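Local coordinates for protein AT27789p (Drosophila melanogaster, PDB 5UZN) that probably binds RNA, including mRNA, this chain being the third quasi-RNA recognition motif (qRRM3) of the hnRNP F/H homologue Glorund, at residues A[20-23]-A[24-28]; A[57-60]-A[61-64]. All coordinates share one frame; numbering follows the deposited sequence. Where two conformers were deposited one is given.

Contact 1: A[20-23]-A[24-28]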
ATOM      1  N   TYR A  20      11.139  -5.918   4.661  1.00 24.99           N
ATOM      2  CA  TYR A  20      12.035  -4.774   4.551  0.53 24.79           C
ATOM      3  C   TYR A  20      12.724  -4.702   3.194  1.00 25.11           C
ATOM      4  O   TYR A  20      13.398  -3.703   2.908  1.00 28.68           O
ATOM      5  CB  TYR A  20      13.049  -4.813   5.695  0.53 25.45           C
ATOM      6  CG  TYR A  20      12.416  -4.797   7.088  0.53 24.16           C
ATOM      7  CD1 TYR A  20      11.186  -4.180   7.312  0.53 23.63           C
ATOM      8  CD2 TYR A  20      13.048  -5.398   8.174  0.53 31.64           C
ATOM      9  CE1 TYR A  20      10.608  -4.162   8.573  0.53 20.47           C
ATOM     10  CE2 TYR A  20      12.477  -5.377   9.446  0.53 28.88           C
ATOM     11  CZ  TYR A  20      11.252  -4.759   9.632  0.53 28.95           C
ATOM     12  OH  TYR A  20      10.669  -4.738  10.884  0.53 28.92           O
ATOM     13  N   THR A  21      12.551  -5.712   2.338  1.00 21.65           N
ATOM     14  CA  THR A  21      13.013  -5.646   0.958  1.00 23.84           C
ATOM     15  C   THR A  21      11.928  -5.209  -0.021  1.00 17.57           C
ATOM     16  O   THR A  21      12.180  -5.184  -1.222  1.00 21.62           O
ATOM     17  CB  THR A  21      13.572  -7.004   0.496  1.00 28.72           C
ATOM     18  OG1 THR A  21      12.667  -8.052   0.858  1.00 22.22           O
ATOM     19  CG2 THR A  21      14.915  -7.268   1.119  1.00 30.42           C
ATOM     20  N   SER A  22      10.733  -4.856   0.439  1.00 18.87           N
ATOM     21  CA  SER A  22       9.657  -4.468  -0.474  1.00 17.59           C
ATOM     22  C   SER A  22       9.513  -2.950  -0.534  1.00 27.61           C
ATOM     23  O   SER A  22       9.296  -2.300   0.496  1.00 23.85           O
ATOM     24  CB  SER A  22       8.335  -5.104  -0.054  1.00 24.08           C
ATOM     25  OG  SER A  22       8.319  -6.476  -0.411  1.00 27.40           O
ATOM     26  N   PHE A  23       9.605  -2.394  -1.742  1.00 18.24           N
ATOM     27  CA  PHE A  23       9.528  -0.954  -1.904  1.00 25.29           C
ATOM     28  C   PHE A  23       8.349  -0.593  -2.782  1.00 21.63           C
ATOM     29  O   PHE A  23       7.391  -1.367  -2.854  1.00 20.37           O
ATOM     30  CB  PHE A  23      10.854  -0.442  -2.445  1.00 29.17           C
ATOM     31  CG  PHE A  23      12.004  -0.790  -1.556  1.00 29.95           C
ATOM     32  CD1 PHE A  23      12.214  -0.079  -0.388  1.00 30.12           C
ATOM     33  CD2 PHE A  23      12.836  -1.871  -1.850  1.00 27.07           C
ATOM     34  CE1 PHE A  23      13.250  -0.401   0.457  1.00 39.18           C
ATOM     35  CE2 PHE A  23      13.872  -2.208  -1.001  1.00 34.86           C
ATOM     36  CZ  PHE A  23      14.086  -1.468   0.155  1.00 23.45           C
ATOM     37  N   GLU A  24       8.392   0.568  -3.444  1.00 16.14           N
ATOM     38  CA  GLU A  24       7.189   1.047  -4.120  1.00 19.37           C
ATOM     39  C   GLU A  24       6.722   0.069  -5.190  1.00 19.76           C
ATOM     40  O   GLU A  24       5.528  -0.236  -5.274  1.00 16.80           O
ATOM     41  CB  GLU A  24       7.434   2.435  -4.715  1.00 23.46           C
ATOM     42  CG  GLU A  24       7.287   3.555  -3.662  1.00 29.60           C
ATOM     43  CD  GLU A  24       7.642   4.946  -4.174  1.00 33.15           C
ATOM     44  OE1 GLU A  24       8.394   5.662  -3.473  1.00 39.68           O
ATOM     45  OE2 GLU A  24       7.164   5.334  -5.261  1.00 39.78           O
ATOM     46  N   ASN A  25       7.644  -0.448  -6.017  1.00 17.48           N
ATOM     47  CA  ASN A  25       7.202  -1.311  -7.108  1.00 23.16           C
ATOM     48  C   ASN A  25       6.534  -2.578  -6.592  1.00 18.02           C
ATOM     49  O   ASN A  25       5.626  -3.097  -7.246  1.00 23.53           O
ATOM     50  CB  ASN A  25       8.367  -1.628  -8.050  1.00 23.34           C
ATOM     51  CG  ASN A  25       8.681  -0.459  -8.994  1.00 35.51           C
ATOM     52  OD1 ASN A  25       7.790   0.314  -9.382  1.00 34.58           O
ATOM     53  ND2 ASN A  25       9.947  -0.316  -9.351  1.00 35.56           N
ATOM     54  N   ASP A  26       6.935  -3.077  -5.417  1.00 18.24           N
ATOM     55  CA  ASP A  26       6.225  -4.220  -4.841  1.00 17.55           C
ATOM     56  C   ASP A  26       4.803  -3.857  -4.417  1.00 16.09           C
ATOM     57  O   ASP A  26       3.893  -4.694  -4.506  1.00 17.54           O
ATOM     58  CB  ASP A  26       6.986  -4.768  -3.640  1.00 17.05           C
ATOM     59  CG  ASP A  26       7.881  -5.928  -3.995  1.00 31.88           C
ATOM     60  OD1 ASP A  26       8.164  -6.104  -5.191  1.00 29.79           O
ATOM     61  OD2 ASP A  26       8.294  -6.665  -3.071  1.00 30.59           O
ATOM     62  N   VAL A  27       4.589  -2.638  -3.919  1.00 17.50           N
ATOM     63  CA  VAL A  27       3.218  -2.237  -3.601  1.00 15.35           C
ATOM     64  C   VAL A  27       2.394  -2.157  -4.874  1.00 21.40           C
ATOM     65  O   VAL A  27       1.279  -2.688  -4.941  1.00 17.86           O
ATOM     66  CB  VAL A  27       3.205  -0.915  -2.808  1.00 19.24           C
ATOM     67  CG1 VAL A  27       1.774  -0.473  -2.497  1.00 12.38           C
ATOM     68  CG2 VAL A  27       3.905  -1.127  -1.485  1.00 14.88           C
ATOM     69  N   PHE A  28       2.924  -1.549  -5.915  1.00 22.04           N
ATOM     70  CA  PHE A  28       2.215  -1.493  -7.167  1.00 19.87           C
ATOM     71  C   PHE A  28       1.880  -2.914  -7.634  1.00 22.20           C
ATOM     72  O   PHE A  28       0.796  -3.173  -8.022  1.00 22.23           O
ATOM     73  CB  PHE A  28       2.991  -0.687  -8.214  1.00 27.02           C
ATOM     74  CG  PHE A  28       2.880   0.820  -8.059  1.00 24.60           C
ATOM     75  CD1 PHE A  28       1.735   1.471  -8.335  1.00 25.15           C
ATOM     76  CD2 PHE A  28       3.950   1.566  -7.656  1.00 28.56           C
ATOM     77  CE1 PHE A  28       1.643   2.843  -8.217  1.00 38.46           C
ATOM     78  CE2 PHE A  28       3.869   2.931  -7.531  1.00 28.26           C
ATOM     79  CZ  PHE A  28       2.702   3.567  -7.809  1.00 22.77           C
TER
HETATM   80  O   HOH W   1       9.919  -3.254  -4.377  1.00 30.80           O

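Contact 2: A[57-60]-A[61-64]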
ATOM      1  N   PHE A  57      -4.983   6.156  -3.671  1.00 17.48           N
ATOM      2  CA  PHE A  57      -5.748   5.870  -4.875  1.00 18.92           C
ATOM      3  C   PHE A  57      -6.504   7.106  -5.329  1.00 24.91           C
ATOM      4  O   PHE A  57      -6.843   7.983  -4.527  1.00 25.96           O
ATOM      5  CB  PHE A  57      -6.720   4.704  -4.647  1.00 23.98           C
ATOM      6  CG  PHE A  57      -6.020   3.419  -4.308  1.00 21.63           C
ATOM      7  CD1 PHE A  57      -5.614   3.173  -3.015  1.00 19.73           C
ATOM      8  CD2 PHE A  57      -5.723   2.480  -5.301  1.00 19.55           C
ATOM      9  CE1 PHE A  57      -4.932   1.982  -2.692  1.00 19.98           C
ATOM     10  CE2 PHE A  57      -5.060   1.311  -4.991  1.00 21.53           C
ATOM     11  CZ  PHE A  57      -4.660   1.062  -3.680  1.00 16.60           C
ATOM     12  N   ASP A  58      -6.770   7.149  -6.638  1.00 31.14           N
ATOM     13  CA  ASP A  58      -7.385   8.314  -7.261  1.00 30.76           C
ATOM     14  C   ASP A  58      -8.842   8.475  -6.836  1.00 25.23           C
ATOM     15  O   ASP A  58      -9.296   9.597  -6.601  1.00 34.15           O
ATOM     16  CB  ASP A  58      -7.269   8.205  -8.792  1.00 27.33           C
ATOM     17  CG  ASP A  58      -5.856   8.468  -9.296  1.00 25.09           C
ATOM     18  OD1 ASP A  58      -5.235   9.436  -8.820  1.00 40.02           O
ATOM     19  OD2 ASP A  58      -5.369   7.712 -10.168  1.00 41.02           O
ATOM     20  N   THR A  59      -9.586   7.373  -6.726  1.00 32.36           N
ATOM     21  CA  THR A  59     -11.011   7.412  -6.403  1.00 30.55           C
ATOM     22  C   THR A  59     -11.342   6.488  -5.237  1.00 23.44           C
ATOM     23  O   THR A  59     -10.590   5.559  -4.915  1.00 21.65           O
ATOM     24  CB  THR A  59     -11.880   6.976  -7.588  1.00 22.37           C
ATOM     25  OG1 THR A  59     -11.556   5.617  -7.925  1.00 28.90           O
ATOM     26  CG2 THR A  59     -11.643   7.878  -8.793  1.00 35.27           C
ATOM     27  N   TYR A  60     -12.501   6.753  -4.614  1.00 26.68           N
ATOM     28  CA  TYR A  60     -13.043   5.836  -3.608  1.00 22.37           C
ATOM     29  C   TYR A  60     -13.217   4.444  -4.189  1.00 22.88           C
ATOM     30  O   TYR A  60     -12.782   3.450  -3.597  1.00 25.70           O
ATOM     31  CB  TYR A  60     -14.386   6.355  -3.071  1.00 20.38           C
ATOM     32  CG  TYR A  60     -15.073   5.456  -2.011  1.00 26.93           C
ATOM     33  CD1 TYR A  60     -14.507   5.268  -0.759  1.00 27.81           C
ATOM     34  CD2 TYR A  60     -16.297   4.831  -2.264  1.00 29.48           C
ATOM     35  CE1 TYR A  60     -15.116   4.466   0.211  1.00 25.68           C
ATOM     36  CE2 TYR A  60     -16.928   4.028  -1.283  1.00 21.88           C
ATOM     37  CZ  TYR A  60     -16.328   3.868  -0.039  1.00 28.80           C
ATOM     38  OH  TYR A  60     -16.920   3.077   0.945  1.00 17.14           O
ATOM     39  N   GLU A  61     -13.796   4.358  -5.383  1.00 33.15           N
ATOM     40  CA  GLU A  61     -14.016   3.052  -5.994  1.00 23.06           C
ATOM     41  C   GLU A  61     -12.717   2.265  -6.111  1.00 26.45           C
ATOM     42  O   GLU A  61     -12.674   1.071  -5.791  1.00 23.29           O
ATOM     43  CB  GLU A  61     -14.654   3.239  -7.365  1.00 32.72           C
ATOM     44  CG  GLU A  61     -14.934   1.962  -8.072  1.00 28.28           C
ATOM     45  CD  GLU A  61     -15.444   2.200  -9.474  1.00 41.49           C
ATOM     46  OE1 GLU A  61     -15.475   3.373  -9.923  1.00 38.37           O
ATOM     47  OE2 GLU A  61     -15.813   1.205 -10.116  1.00 38.95           O
ATOM     48  N   ASP A  62     -11.645   2.916  -6.555  1.00 24.86           N
ATOM     49  CA  ASP A  62     -10.352   2.235  -6.628  1.00 26.09           C
ATOM     50  C   ASP A  62      -9.922   1.694  -5.267  1.00 16.94           C
ATOM     51  O   ASP A  62      -9.503   0.538  -5.153  1.00 22.40           O
ATOM     52  CB  ASP A  62      -9.291   3.191  -7.160  1.00 21.69           C
ATOM     53  CG  ASP A  62      -9.180   3.163  -8.678  1.00 35.16           C
ATOM     54  OD1 ASP A  62     -10.085   2.600  -9.327  1.00 28.88           O
ATOM     55  OD2 ASP A  62      -8.177   3.693  -9.210  1.00 23.51           O
ATOM     56  N   SER A  63      -9.997   2.530  -4.221  1.00 17.71           N
ATOM     57  CA  SER A  63      -9.514   2.107  -2.912  1.00 21.80           C
ATOM     58  C   SER A  63     -10.291   0.909  -2.402  1.00 20.04           C
ATOM     59  O   SER A  63      -9.716   0.026  -1.762  1.00 18.62           O
ATOM     60  CB  SER A  63      -9.602   3.260  -1.908  1.00 20.03           C
ATOM     61  OG  SER A  63     -10.945   3.547  -1.544  1.00 17.83           O
ATOM     62  N   GLN A  64     -11.582   0.835  -2.717  1.00 15.48           N
ATOM     63  CA  GLN A  64     -12.400  -0.239  -2.182  1.00 16.82           C
ATOM     64  C   GLN A  64     -12.149  -1.557  -2.901  1.00 20.04           C
ATOM     65  O   GLN A  64     -12.086  -2.613  -2.258  1.00 18.36           O
ATOM     66  CB  GLN A  64     -13.870   0.167  -2.244  1.00 25.14           C
ATOM     67  CG  GLN A  64     -14.123   1.395  -1.381  1.00 20.97           C
ATOM     68  CD  GLN A  64     -13.621   1.198   0.035  1.00 24.17           C
ATOM     69  OE1 GLN A  64     -14.193   0.432   0.788  1.00 19.00           O
ATOM     70  NE2 GLN A  64     -12.536   1.881   0.393  1.00 17.19           N
TER
HETATM   71  O   HOH W   2      -6.072   4.562  -7.899  1.00 24.95           O

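Contact 1: A[20-23]-A[24-28]
S22 and D26 meet because S22 OG lies beside its own backbone N (chi1 -76°), while the chi1 of D26, -96°, swings its carboxylate back past the start of the helix toward the serine. The site is the N-terminal end of helix 24-31, the first helix of an RRM-type alpha/beta domain, entered from the loop that follows strand 11-16. As in hnRNP F, whose qRRMs bind RNA through loops rather than the sheet face, this loop probably faces RNA. S22 OG donates to D26 OD2 at 2.7 Å, on the anti lone pair of that oxygen, the one pointing away from OD1. S22 CB backs the same oxygen, and the two CB atoms, of S22 and D26, stand 3.8 Å apart. With an alanine here in place of D26, the S22 hydroxyl would probably lose its acceptor and be free to turn, and the loop would be less firmly tied to the first helical turn.

F23 holds the N-cap position, and its carbonyl serves the backbone rather than a side chain. V27 N reaches F23 O at 3.3 Å, the first i to i+4 bond of the helix; D26 N lies near F23 O but makes only a weak bond, its N-H turned well off the oxygen (121°). V27 CG2 rests against the same oxygen. The F23 ring leads away from the helix to meet the ring of H49 and touch Y43, and H49 NE2 also hydrogen-bonds to S22 O. V27 packs on V39 and I41 of strand 38-43, and M74 covers S22, D26 and V27. Water 1 bridges the cap: it accepts from F23 N at 2.8 Å and from D26 N at 3.2 Å.

Contact 2: A[57-60]-A[61-64]
T59, the N-cap residue, takes D62 N on its side-chain OG1 at 3.0 Å, a nearly straight hydrogen bond (162°). A chi1 of 62° sets OG1 between the backbone N and the carbonyl carbon, facing the helix end. S63 N bonds to T59 O. Y60 O is gripped twice: Q64 N bonds to it at 3.0 Å, and S63 OG donates at 2.8 Å on a lone pair in the carbonyl plane. S63 OG in turn accepts Q64 NE2 at 3.0 Å. This is the N-terminal turn of helix 60-68, the second helix of the RRM fold, entered from strand 52-57 through the short loop at D58 and T59.

Among ring and packing contacts, Q64 CG lies over one face of the Y60 ring, a CH-pi contact 3.6 Å from the centroid, and the Q64 amide stacks only 7° from parallel to that ring. F57 sets its ring face against S63 CA and its CB 3.9 Å from D62 CB; F31 meets the F57 ring edge-to-face. Solvent supplies the last link, water 2 donating to D62 OD2 at 2.6 Å and accepting from D58 N.

In the fold
Contacts 1 and 2 are the N-terminal ends of the two helices that pack on one antiparallel sheet. They follow in series along the chain, on opposite sides of its centre; their centres lie 20 Å apart and their nearest atoms about 7 Å, with no touch. Only contact 2 has a side-chain cap. Helix 24-31 joins them indirectly, since its F31 meets F57 of contact 2, while P36 touches both F28 and F57. No RNA is bound here; by analogy with hnRNP F, the loop of contact 1 probably lies nearer an RNA-binding surface than the cap of contact 2.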